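Fructose-bisphosphate aldolase (Plasmodium falciparum, PDB 4TR9) is a class I fructose-bisphosphate aldolase, a four-chain enzyme built on the TIM-barrel fold. Local coordinates at residues T155-D160 / P196-D201. Residues are numbered along the deposited sequence; the frame is centred on the assembly and turned at random.
Sequences TVLVID and PEILAD
Leu157 and Glu197 tie together the C-terminal ends of two parallel barrel strands. Leu157 N donates to Glu197 O at 2.8 Å, and Leu199 N returns a 2.9 Å bond to Leu157 O, both nearly straight; the preceding bond, from Glu197 N to Thr155 O, is bent and weak.

Packing is tight on both faces of the pair. On the face carrying Leu157 and Ile198, Leu157 CB rests near Ile198 CG1, while Leu157 CD1 comes 3.7 Å from Glu197 O and 4.0 Å from Pro196 O. Just past the strand end, Ile198 CG2, set anti to its backbone N, meets Ile159 CG1 at 3.6 Å and also touches CD1 of the same residue, the two side chains running at a slant to each other. From the face of Val156 and Glu197, Val156 CG1 reaches Leu199 CG at 3.7 Å. The extended Glu197 side chain leaves from this same face, its OE1 engaging Arg154 in a salt bridge, and bound N'-[(E)-(2,4-dichlorophenyl)methylidene]-3,4-dihydroxybenzohydrazide lies about 5 Å from it.

The looser side begins beyond the last bridge, where partly exposed Val158 adds a lighter touch of CG2 on Leu199 CD1. Here direct pairing gives way to a water that accepts from Ile159 N and donates to Leu199 O and Asp201 O, the Leu199 O link measuring 2.6 Å; exposed Asp201 marks the solvent side.

The pair closes the beta-alpha-beta unit formed by strand 150-157, helix 168-187 and strand 191-198. Thr174 and Leu178 of helix 168-187 pack on Thr155, Leu157 and Pro196, and Val212, Thr213 and Val216 of helix 206-226 cover Leu157, Ile159 and Ile198.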
ATOM      1  N   THR A 155      -4.604   9.384  19.027  1.00 42.28           N
ATOM      2  CA  THR A 155      -5.043   9.827  17.710  1.00 36.58           C
ATOM      3  C   THR A 155      -6.561   9.713  17.624  1.00 37.41           C
ATOM      4  O   THR A 155      -7.162   8.867  18.287  1.00 36.21           O
ATOM      5  CB  THR A 155      -4.391   9.007  16.583  1.00 40.68           C
ATOM      6  OG1 THR A 155      -3.043   8.684  16.942  1.00 57.16           O
ATOM      7  CG2 THR A 155      -4.389   9.797  15.283  1.00 51.13           C
ATOM      8  N   VAL A 156      -7.180  10.563  16.813  1.00 30.03           N
ATOM      9  CA  VAL A 156      -8.636  10.629  16.756  1.00 33.51           C
ATOM     10  C   VAL A 156      -9.183  10.444  15.343  1.00 37.71           C
ATOM     11  O   VAL A 156      -8.750  11.114  14.405  1.00 34.60           O
ATOM     12  CB  VAL A 156      -9.146  11.971  17.321  1.00 38.38           C
ATOM     13  CG1 VAL A 156     -10.631  12.142  17.048  1.00 44.06           C
ATOM     14  CG2 VAL A 156      -8.857  12.062  18.810  1.00 41.35           C
ATOM     15  N   LEU A 157     -10.134   9.526  15.202  1.00 38.99           N
ATOM     16  CA  LEU A 157     -10.843   9.330  13.941  1.00 38.42           C
ATOM     17  C   LEU A 157     -12.336   9.582  14.130  1.00 40.72           C
ATOM     18  O   LEU A 157     -12.881   9.361  15.212  1.00 47.24           O
ATOM     19  CB  LEU A 157     -10.614   7.920  13.391  1.00 34.43           C
ATOM     20  CG  LEU A 157      -9.178   7.502  13.068  1.00 35.66           C
ATOM     21  CD1 LEU A 157      -8.508   6.854  14.274  1.00 36.86           C
ATOM     22  CD2 LEU A 157      -9.151   6.569  11.867  1.00 43.96           C
ATOM     23  N   VAL A 158     -12.993  10.042  13.072  1.00 39.02           N
ATOM     24  CA  VAL A 158     -14.414  10.365  13.132  1.00 36.98           C
ATOM     25  C   VAL A 158     -15.211   9.482  12.178  1.00 44.26           C
ATOM     26  O   VAL A 158     -14.804   9.271  11.038  1.00 50.31           O
ATOM     27  CB  VAL A 158     -14.664  11.850  12.787  1.00 48.59           C
ATOM     28  CG1 VAL A 158     -16.153  12.161  12.777  1.00 53.21           C
ATOM     29  CG2 VAL A 158     -13.932  12.753  13.767  1.00 59.17           C
ATOM     30  N   ILE A 159     -16.337   8.956  12.651  1.00 40.27           N
ATOM     31  CA  ILE A 159     -17.233   8.193  11.788  1.00 44.62           C
ATOM     32  C   ILE A 159     -18.348   9.079  11.248  1.00 49.52           C
ATOM     33  O   ILE A 159     -19.211   9.543  11.995  1.00 56.11           O
ATOM     34  CB  ILE A 159     -17.856   6.990  12.519  1.00 42.18           C
ATOM     35  CG1 ILE A 159     -16.792   5.935  12.815  1.00 34.55           C
ATOM     36  CG2 ILE A 159     -18.965   6.374  11.679  1.00 43.24           C
ATOM     37  CD1 ILE A 159     -17.340   4.678  13.460  1.00 34.65           C
ATOM     38  N   ASP A 160     -18.314   9.316   9.942  1.00 35.79           N
ATOM     39  CA  ASP A 160     -19.351  10.081   9.266  1.00 48.05           C
ATOM     40  C   ASP A 160     -19.547   9.503   7.871  1.00 53.83           C
ATOM     41  O   ASP A 160     -18.943   9.969   6.904  1.00 52.29           O
ATOM     42  CB  ASP A 160     -18.983  11.564   9.199  1.00 50.29           C
ATOM     43  CG  ASP A 160     -20.185  12.456   8.947  1.00 63.83           C
ATOM     44  OD1 ASP A 160     -21.157  11.990   8.317  1.00 67.90           O
ATOM     45  OD2 ASP A 160     -20.158  13.625   9.386  1.00 73.80           O
ATOM     46  N   PRO A 196      -5.610   4.498  18.700  1.00 32.67           N
ATOM     47  CA  PRO A 196      -6.382   4.960  17.544  1.00 34.24           C
ATOM     48  C   PRO A 196      -7.856   5.135  17.899  1.00 35.24           C
ATOM     49  O   PRO A 196      -8.697   4.360  17.444  1.00 41.00           O
ATOM     50  CB  PRO A 196      -6.189   3.831  16.532  1.00 34.52           C
ATOM     51  CG  PRO A 196      -6.072   2.609  17.385  1.00 34.39           C
ATOM     52  CD  PRO A 196      -5.426   3.036  18.686  1.00 30.26           C
ATOM     53  N   GLU A 197      -8.163   6.145  18.708  1.00 32.83           N
ATOM     54  CA  GLU A 197      -9.524   6.339  19.190  1.00 37.91           C
ATOM     55  C   GLU A 197     -10.485   6.758  18.085  1.00 42.42           C
ATOM     56  O   GLU A 197     -10.279   7.769  17.414  1.00 43.93           O
ATOM     57  CB  GLU A 197      -9.561   7.379  20.310  1.00 41.29           C
ATOM     58  CG  GLU A 197     -10.967   7.650  20.831  1.00 50.22           C
ATOM     59  CD  GLU A 197     -11.009   8.747  21.874  1.00 57.56           C
ATOM     60  OE1 GLU A 197      -9.944   9.327  22.173  1.00 55.56           O
ATOM     61  OE2 GLU A 197     -12.108   9.030  22.393  1.00 61.44           O
ATOM     62  N   ILE A 198     -11.536   5.966  17.906  1.00 34.65           N
ATOM     63  CA  ILE A 198     -12.621   6.323  17.006  1.00 38.25           C
ATOM     64  C   ILE A 198     -13.782   6.895  17.812  1.00 42.10           C
ATOM     65  O   ILE A 198     -14.361   6.206  18.652  1.00 49.27           O
ATOM     66  CB  ILE A 198     -13.105   5.114  16.190  1.00 41.63           C
ATOM     67  CG1 ILE A 198     -11.967   4.563  15.328  1.00 34.23           C
ATOM     68  CG2 ILE A 198     -14.285   5.502  15.323  1.00 40.45           C
ATOM     69  CD1 ILE A 198     -12.366   3.377  14.484  1.00 38.58           C
ATOM     70  N   LEU A 199     -14.110   8.158  17.557  1.00 36.06           N
ATOM     71  CA  LEU A 199     -15.176   8.838  18.288  1.00 43.21           C
ATOM     72  C   LEU A 199     -16.533   8.180  18.059  1.00 45.63           C
ATOM     73  O   LEU A 199     -16.847   7.753  16.948  1.00 50.64           O
ATOM     74  CB  LEU A 199     -15.240  10.311  17.884  1.00 48.89           C
ATOM     75  CG  LEU A 199     -14.002  11.151  18.196  1.00 50.63           C
ATOM     76  CD1 LEU A 199     -14.232  12.606  17.818  1.00 58.06           C
ATOM     77  CD2 LEU A 199     -13.630  11.026  19.664  1.00 52.40           C
ATOM     78  N   ALA A 200     -17.334   8.104  19.117  1.00 46.54           N
ATOM     79  CA  ALA A 200     -18.670   7.529  19.025  1.00 51.54           C
ATOM     80  C   ALA A 200     -19.697   8.598  18.660  1.00 55.55           C
ATOM     81  O   ALA A 200     -20.902   8.348  18.683  1.00 56.87           O
ATOM     82  CB  ALA A 200     -19.048   6.851  20.332  1.00 47.43           C
ATOM     83  N   ASP A 201     -19.210   9.788  18.324  1.00 51.47           N
ATOM     84  CA  ASP A 201     -20.076  10.891  17.926  1.00 55.47           C
ATOM     85  C   ASP A 201     -20.748  10.601  16.588  1.00 56.92           C
ATOM     86  O   ASP A 201     -20.083  10.261  15.609  1.00 52.00           O
ATOM     87  CB  ASP A 201     -19.280  12.196  17.846  1.00 58.11           C
ATOM     88  CG  ASP A 201     -18.638  12.570  19.169  1.00 65.36           C
ATOM     89  OD1 ASP A 201     -19.255  12.315  20.225  1.00 69.05           O
ATOM     90  OD2 ASP A 201     -17.516  13.119  19.153  1.00 64.10           O
TER
HETATM   91  O   HOH W   1     -17.532   9.442  15.117  1.00 46.41           O